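Local structure of cysteine desulfurase (Elizabethkingia anophelis NUHP1, 5VPR) at residues D120-S125 / Q137-R142; V149-E154 / I160-E165. The protein probably catalyses the pyridoxal-phosphate-dependent removal of sulfur from L-cysteine, leaving L-alanine and handing the sulfur to a carrier. All coordinates share one frame; numbering follows the deposited sequence.

Overall arrangement
Following the chain from the N terminus, strand 121-125 comes first, and contact 1 closes the loop between it and helix 134-142. The chain then turns into strand 146-150, which lies parallel to strand 121-125 at the end of the seven-stranded sheet, and contact 2 closes a shorter loop from this strand to residues 160-165, which lead into helix 163-166. The two loops are in series, neither nested nor crossed, with centres about 16 Å apart. Neighbouring strands join them: Ile124 O and Ile150 N, 2.7 Å apart, probably form a hydrogen bond. Ile122 serves contact 1, and the next residue, Ile123, serves contact 2.

Contact 1. Residues D120-S125 / Q137-R142; sequences DEIIIS and QMLCQR
Ile122 and Cys140 mark the nearest approach of the two backbones, with their CA atoms 7.8 Å apart. Residues 121-125 run as a strand, while 137-142 continue a helix begun earlier, in which Gln141 N donates to Gln137 O at 3.1 Å. No hydrogen bond joins strand to helix; the meeting is apolar and small. The CB of Ile122 is directed at the helix, and the touching atom is the CG1 methylene, which lies 4.1 Å from Cys140 SG. With chi1 of -57° CG1 stands beside the backbone N, which brings the methylene toward the sulfur, and CD1 points away from it. Leu139 adds a looser second contact, its CD2 methyl lying 4.5 Å from Ile122 CG1. Strand 121-125, helix 134-142 and the parallel neighbouring strand 146-150 form a beta-alpha-beta crossover at the margin of the seven-stranded sheet, a sheet whose strand order is that of the large domain of fold-type I pyridoxal-phosphate enzymes. Cys140 also packs on Leu147 of that outer strand, and Ile122 on Leu173 of strand 171-177. At the helix end, Arg142 folds back so that Leu139 CA lies above one guanidinium face, toward its rim, and Arg142 NH2 is hydrogen-bonded to Thr113 OG1.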
ATOM      1  N   ASP A 120      -1.366   1.807 -29.862  1.00 74.99           N
ATOM      2  CA  ASP A 120      -0.847   2.552 -28.728  1.00 73.49           C
ATOM      3  C   ASP A 120      -0.091   1.613 -27.791  1.00 69.26           C
ATOM      4  O   ASP A 120      -0.098   0.390 -27.955  1.00 67.29           O
ATOM      5  CB  ASP A 120      -1.984   3.258 -27.990  1.00 71.36           C
ATOM      6  CG  ASP A 120      -2.673   4.300 -28.853  1.00 73.19           C
ATOM      7  OD1 ASP A 120      -2.038   4.773 -29.822  1.00 72.47           O
ATOM      8  OD2 ASP A 120      -3.838   4.650 -28.562  1.00 65.91           O
ATOM      9  N   GLU A 121       0.576   2.194 -26.796  1.00 66.74           N
ATOM     10  CA  GLU A 121       1.435   1.428 -25.902  1.00 57.56           C
ATOM     11  C   GLU A 121       1.125   1.755 -24.447  1.00 57.35           C
ATOM     12  O   GLU A 121       0.809   2.902 -24.107  1.00 55.64           O
ATOM     13  CB  GLU A 121       2.918   1.694 -26.213  1.00 63.73           C
ATOM     14  CG  GLU A 121       3.279   1.462 -27.675  1.00 64.88           C
ATOM     15  CD  GLU A 121       4.769   1.538 -27.945  1.00 73.08           C
ATOM     16  OE1 GLU A 121       5.186   1.166 -29.061  1.00 78.45           O
ATOM     17  OE2 GLU A 121       5.524   1.967 -27.048  1.00 74.86           O
ATOM     18  N   ILE A 122       1.192   0.721 -23.602  1.00 52.77           N
ATOM     19  CA  ILE A 122       1.021   0.814 -22.156  1.00 51.17           C
ATOM     20  C   ILE A 122       2.307   0.307 -21.513  1.00 58.05           C
ATOM     21  O   ILE A 122       2.793  -0.774 -21.864  1.00 59.25           O
ATOM     22  CB  ILE A 122      -0.182  -0.020 -21.666  1.00 60.95           C
ATOM     23  CG1 ILE A 122      -1.473   0.395 -22.373  1.00 70.51           C
ATOM     24  CG2 ILE A 122      -0.339   0.092 -20.163  1.00 57.29           C
ATOM     25  CD1 ILE A 122      -1.818   1.848 -22.204  1.00 73.99           C
ATOM     26  N   ILE A 123       2.856   1.079 -20.579  1.00 56.58           N
ATOM     27  CA  ILE A 123       4.086   0.718 -19.881  1.00 50.10           C
ATOM     28  C   ILE A 123       3.750   0.464 -18.417  1.00 53.82           C
ATOM     29  O   ILE A 123       3.103   1.295 -17.768  1.00 49.70           O
ATOM     30  CB  ILE A 123       5.164   1.810 -20.023  1.00 42.87           C
ATOM     31  CG1 ILE A 123       5.508   2.044 -21.497  1.00 42.53           C
ATOM     32  CG2 ILE A 123       6.394   1.419 -19.246  1.00 42.72           C
ATOM     33  CD1 ILE A 123       6.589   3.122 -21.746  1.00 43.94           C
ATOM     34  N   ILE A 124       4.177  -0.691 -17.899  1.00 51.10           N
ATOM     35  CA  ILE A 124       3.970  -1.036 -16.502  1.00 49.30           C
ATOM     36  C   ILE A 124       5.300  -1.467 -15.900  1.00 53.48           C
ATOM     37  O   ILE A 124       6.233  -1.864 -16.603  1.00 63.40           O
ATOM     38  CB  ILE A 124       2.912  -2.149 -16.316  1.00 56.88           C
ATOM     39  CG1 ILE A 124       3.399  -3.457 -16.948  1.00 57.00           C
ATOM     40  CG2 ILE A 124       1.573  -1.730 -16.908  1.00 52.95           C
ATOM     41  CD1 ILE A 124       2.472  -4.632 -16.700  1.00 61.74           C
ATOM     42  N   SER A 125       5.381  -1.373 -14.578  1.00 52.48           N
ATOM     43  CA  SER A 125       6.553  -1.859 -13.866  1.00 64.65           C
ATOM     44  C   SER A 125       6.430  -3.360 -13.609  1.00 72.43           C
ATOM     45  O   SER A 125       5.339  -3.936 -13.674  1.00 68.51           O
ATOM     46  CB  SER A 125       6.736  -1.099 -12.549  1.00 69.24           C
ATOM     47  OG  SER A 125       5.542  -1.091 -11.774  1.00 64.66           O
ATOM     48  N   GLN A 137      -2.921  -6.215 -19.025  1.00 64.77           N
ATOM     49  CA  GLN A 137      -2.805  -7.232 -20.065  1.00 71.50           C
ATOM     50  C   GLN A 137      -4.141  -7.430 -20.766  1.00 69.36           C
ATOM     51  O   GLN A 137      -4.188  -7.654 -21.980  1.00 69.17           O
ATOM     52  CB  GLN A 137      -2.295  -8.550 -19.476  1.00 69.98           C
ATOM     53  N   MET A 138      -5.243  -7.328 -20.015  1.00 69.87           N
ATOM     54  CA  MET A 138      -6.569  -7.452 -20.613  1.00 67.92           C
ATOM     55  C   MET A 138      -6.930  -6.210 -21.422  1.00 70.03           C
ATOM     56  O   MET A 138      -7.571  -6.313 -22.475  1.00 68.69           O
ATOM     57  CB  MET A 138      -7.611  -7.715 -19.521  1.00 60.25           C
ATOM     58  N   LEU A 139      -6.534  -5.026 -20.947  1.00 71.66           N
ATOM     59  CA  LEU A 139      -6.774  -3.807 -21.715  1.00 68.37           C
ATOM     60  C   LEU A 139      -6.067  -3.862 -23.062  1.00 70.24           C
ATOM     61  O   LEU A 139      -6.626  -3.445 -24.084  1.00 69.85           O
ATOM     62  CB  LEU A 139      -6.325  -2.581 -20.915  1.00 66.30           C
ATOM     63  CG  LEU A 139      -6.204  -1.252 -21.669  1.00 59.75           C
ATOM     64  CD1 LEU A 139      -7.537  -0.813 -22.231  1.00 59.17           C
ATOM     65  CD2 LEU A 139      -5.618  -0.167 -20.769  1.00 56.83           C
ATOM     66  N   CYS A 140      -4.833  -4.382 -23.087  1.00 70.45           N
ATOM     67  CA  CYS A 140      -4.139  -4.565 -24.356  1.00 73.60           C
ATOM     68  C   CYS A 140      -4.801  -5.638 -25.216  1.00 77.30           C
ATOM     69  O   CYS A 140      -4.707  -5.584 -26.445  1.00 75.76           O
ATOM     70  CB  CYS A 140      -2.671  -4.918 -24.113  1.00 77.73           C
ATOM     71  SG  CYS A 140      -1.695  -3.575 -23.385  1.00 79.66           S
ATOM     72  N   GLN A 141      -5.463  -6.621 -24.598  1.00 80.73           N
ATOM     73  CA  GLN A 141      -6.173  -7.630 -25.378  1.00 89.23           C
ATOM     74  C   GLN A 141      -7.406  -7.038 -26.050  1.00 91.26           C
ATOM     75  O   GLN A 141      -7.702  -7.362 -27.206  1.00102.34           O
ATOM     76  CB  GLN A 141      -6.559  -8.815 -24.490  1.00 89.15           C
ATOM     77  N   ARG A 142      -8.133  -6.167 -25.345  1.00 81.47           N
ATOM     78  CA  ARG A 142      -9.298  -5.510 -25.934  1.00 75.04           C
ATOM     79  C   ARG A 142      -8.888  -4.588 -27.072  1.00 77.20           C
ATOM     80  O   ARG A 142      -9.315  -4.760 -28.218  1.00 82.35           O
ATOM     81  CB  ARG A 142     -10.053  -4.723 -24.865  1.00 67.78           C
ATOM     82  CG  ARG A 142     -10.676  -5.587 -23.809  1.00 70.32           C
ATOM     83  CD  ARG A 142     -11.642  -4.790 -22.970  1.00 72.47           C
ATOM     84  NE  ARG A 142     -11.009  -3.701 -22.227  1.00 71.01           N
ATOM     85  CZ  ARG A 142     -10.376  -3.851 -21.065  1.00 65.95           C
ATOM     86  NH1 ARG A 142     -10.250  -5.054 -20.522  1.00 59.48           N
ATOM     87  NH2 ARG A 142      -9.854  -2.799 -20.453  1.00 68.70           N
TER

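Contact 2. Residues V149-E154 / I160-E165; sequences VIPMNE and IDVLDE
Ile150 meets three residues of 160-165 with its two branches: the longer one goes to Leu163, the CG2 methyl to Ile160 and Val162. CD1 is 3.9 Å from Leu163 CD2, and CG1 lies slightly farther from the same methyl. The two side chains cross at about a right angle, with the leucine methyl set against the CG1-CD1 end of the isoleucine. The shorter branch has CG2 4.4 Å from Val162 CG1 and the same CG2 4.4 Å from Ile160 N. These directions follow from chi1 of -61°, which sets CG1 beside the backbone N and CG2 opposite it. Pro151 and Val162 reach toward each other at the more exposed margin, Pro151 CD lying 4.1 Å from Val162 CG1. The side-chain contacts are apolar, and no hydrogen bond joins the segments. They join strand 146-150, outermost in the large-domain sheet within this chain, and the residue that follows it to the turn leading into helix 163-166. In the fold-type I large domain of this class-V aminotransferase family, that helix lies on the connection from strand 146-150 to the parallel strand 171-177, with strand 121-125 between them in the sheet. The turn that presents Val162 and Leu163 is held by successive i to i+3 backbone bonds, among them Leu163 N to Ile160 O at 3.0 Å. Farther out, Ile123 of strand 121-125 packs against both Ile150 and Leu163. Ile160 and Leu163 also touch Ile192 of helix 189-199, to which Asp164 is tied by a salt bridge with Lys195.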
ATOM      1  N   VAL A 149       6.918  -3.807 -20.314  1.00 55.71           N
ATOM      2  CA  VAL A 149       7.194  -3.994 -18.897  1.00 56.82           C
ATOM      3  C   VAL A 149       8.583  -3.467 -18.606  1.00 58.94           C
ATOM      4  O   VAL A 149       9.552  -3.874 -19.257  1.00 63.99           O
ATOM      5  CB  VAL A 149       7.076  -5.469 -18.484  1.00 59.78           C
ATOM      6  CG1 VAL A 149       7.279  -5.614 -16.976  1.00 61.79           C
ATOM      7  CG2 VAL A 149       5.728  -6.012 -18.899  1.00 61.58           C
ATOM      8  N   ILE A 150       8.676  -2.555 -17.649  1.00 54.67           N
ATOM      9  CA  ILE A 150       9.990  -2.049 -17.241  1.00 56.35           C
ATOM     10  C   ILE A 150      10.753  -3.175 -16.545  1.00 63.29           C
ATOM     11  O   ILE A 150      10.230  -3.774 -15.590  1.00 60.10           O
ATOM     12  CB  ILE A 150       9.834  -0.836 -16.319  1.00 53.69           C
ATOM     13  CG1 ILE A 150       9.113   0.298 -17.052  1.00 55.79           C
ATOM     14  CG2 ILE A 150      11.205  -0.373 -15.818  1.00 48.29           C
ATOM     15  CD1 ILE A 150       8.775   1.471 -16.164  1.00 49.44           C
ATOM     16  N   PRO A 151      11.961  -3.515 -16.986  1.00 66.23           N
ATOM     17  CA  PRO A 151      12.684  -4.622 -16.357  1.00 71.89           C
ATOM     18  C   PRO A 151      13.170  -4.249 -14.968  1.00 79.27           C
ATOM     19  O   PRO A 151      13.331  -3.076 -14.623  1.00 73.78           O
ATOM     20  CB  PRO A 151      13.869  -4.871 -17.299  1.00 65.39           C
ATOM     21  CG  PRO A 151      13.643  -3.995 -18.501  1.00 70.17           C
ATOM     22  CD  PRO A 151      12.734  -2.892 -18.073  1.00 65.29           C
ATOM     23  N   MET A 152      13.410  -5.282 -14.165  1.00 85.91           N
ATOM     24  CA  MET A 152      14.075  -5.132 -12.880  1.00 82.66           C
ATOM     25  C   MET A 152      15.538  -5.528 -13.002  1.00 84.21           C
ATOM     26  O   MET A 152      15.872  -6.497 -13.691  1.00 87.76           O
ATOM     27  CB  MET A 152      13.395  -5.976 -11.810  1.00 83.86           C
ATOM     28  CG  MET A 152      12.326  -5.222 -11.062  1.00 94.84           C
ATOM     29  SD  MET A 152      11.688  -6.193  -9.701  1.00107.87           S
ATOM     30  CE  MET A 152      13.171  -7.052  -9.181  1.00103.77           C
ATOM     31  N   ASN A 153      16.410  -4.759 -12.350  1.00 80.88           N
ATOM     32  CA  ASN A 153      17.818  -5.107 -12.247  1.00 78.78           C
ATOM     33  C   ASN A 153      18.009  -6.222 -11.215  1.00 86.19           C
ATOM     34  O   ASN A 153      17.069  -6.645 -10.533  1.00 79.30           O
ATOM     35  CB  ASN A 153      18.651  -3.883 -11.877  1.00 72.76           C
ATOM     36  CG  ASN A 153      18.555  -2.772 -12.909  1.00 75.69           C
ATOM     37  OD1 ASN A 153      19.111  -2.874 -14.003  1.00 88.64           O
ATOM     38  ND2 ASN A 153      17.872  -1.695 -12.552  1.00 67.92           N
ATOM     39  N   GLU A 154      19.253  -6.701 -11.093  1.00 91.71           N
ATOM     40  CA  GLU A 154      19.539  -7.766 -10.137  1.00 94.57           C
ATOM     41  C   GLU A 154      19.203  -7.339  -8.710  1.00 87.92           C
ATOM     42  O   GLU A 154      18.601  -8.107  -7.951  1.00 88.90           O
ATOM     43  CB  GLU A 154      21.006  -8.189 -10.245  1.00103.73           C
ATOM     44  N   ILE A 160      14.816   2.132 -15.138  1.00 58.24           N
ATOM     45  CA  ILE A 160      13.911   3.172 -15.624  1.00 61.36           C
ATOM     46  C   ILE A 160      14.457   3.912 -16.826  1.00 64.39           C
ATOM     47  O   ILE A 160      13.690   4.598 -17.514  1.00 57.90           O
ATOM     48  CB  ILE A 160      13.563   4.209 -14.540  1.00 56.60           C
ATOM     49  CG1 ILE A 160      14.801   5.000 -14.121  1.00 58.61           C
ATOM     50  CG2 ILE A 160      12.920   3.524 -13.353  1.00 47.70           C
ATOM     51  CD1 ILE A 160      14.475   6.187 -13.254  1.00 59.03           C
ATOM     52  N   ASP A 161      15.750   3.784 -17.111  1.00 59.78           N
ATOM     53  CA  ASP A 161      16.299   4.445 -18.288  1.00 72.64           C
ATOM     54  C   ASP A 161      15.792   3.831 -19.589  1.00 64.75           C
ATOM     55  O   ASP A 161      15.983   4.427 -20.656  1.00 66.44           O
ATOM     56  CB  ASP A 161      17.831   4.427 -18.230  1.00 87.03           C
ATOM     57  CG  ASP A 161      18.393   5.437 -17.226  1.00100.62           C
ATOM     58  OD1 ASP A 161      17.708   6.453 -16.954  1.00 97.91           O
ATOM     59  OD2 ASP A 161      19.517   5.217 -16.715  1.00108.97           O
ATOM     60  N   VAL A 162      15.113   2.685 -19.527  1.00 58.56           N
ATOM     61  CA  VAL A 162      14.465   2.161 -20.721  1.00 61.70           C
ATOM     62  C   VAL A 162      13.377   3.113 -21.221  1.00 67.30           C
ATOM     63  O   VAL A 162      13.072   3.144 -22.422  1.00 69.14           O
ATOM     64  CB  VAL A 162      13.920   0.747 -20.440  1.00 65.70           C
ATOM     65  CG1 VAL A 162      12.531   0.792 -19.811  1.00 57.91           C
ATOM     66  CG2 VAL A 162      13.921  -0.068 -21.706  1.00 79.14           C
ATOM     67  N   LEU A 163      12.791   3.920 -20.326  1.00 58.18           N
ATOM     68  CA  LEU A 163      11.770   4.880 -20.742  1.00 53.04           C
ATOM     69  C   LEU A 163      12.314   5.869 -21.763  1.00 57.77           C
ATOM     70  O   LEU A 163      11.564   6.351 -22.615  1.00 59.43           O
ATOM     71  CB  LEU A 163      11.218   5.625 -19.526  1.00 54.61           C
ATOM     72  CG  LEU A 163      10.563   4.751 -18.446  1.00 55.40           C
ATOM     73  CD1 LEU A 163      10.072   5.582 -17.267  1.00 48.49           C
ATOM     74  CD2 LEU A 163       9.429   3.967 -19.052  1.00 54.65           C
ATOM     75  N   ASP A 164      13.616   6.164 -21.701  1.00 59.72           N
ATOM     76  CA  ASP A 164      14.226   7.096 -22.644  1.00 65.30           C
ATOM     77  C   ASP A 164      14.057   6.638 -24.088  1.00 68.04           C
ATOM     78  O   ASP A 164      13.979   7.475 -24.995  1.00 75.97           O
ATOM     79  CB  ASP A 164      15.708   7.279 -22.315  1.00 75.56           C
ATOM     80  CG  ASP A 164      15.933   8.101 -21.055  1.00 83.95           C
ATOM     81  OD1 ASP A 164      14.944   8.628 -20.495  1.00 82.43           O
ATOM     82  OD2 ASP A 164      17.102   8.223 -20.625  1.00 86.35           O
ATOM     83  N   GLU A 165      13.979   5.327 -24.322  1.00 69.58           N
ATOM     84  CA  GLU A 165      13.750   4.790 -25.660  1.00 70.05           C
ATOM     85  C   GLU A 165      12.292   4.429 -25.934  1.00 62.02           C
ATOM     86  O   GLU A 165      11.850   4.533 -27.085  1.00 60.07           O
ATOM     87  CB  GLU A 165      14.632   3.554 -25.889  1.00 73.89           C
TER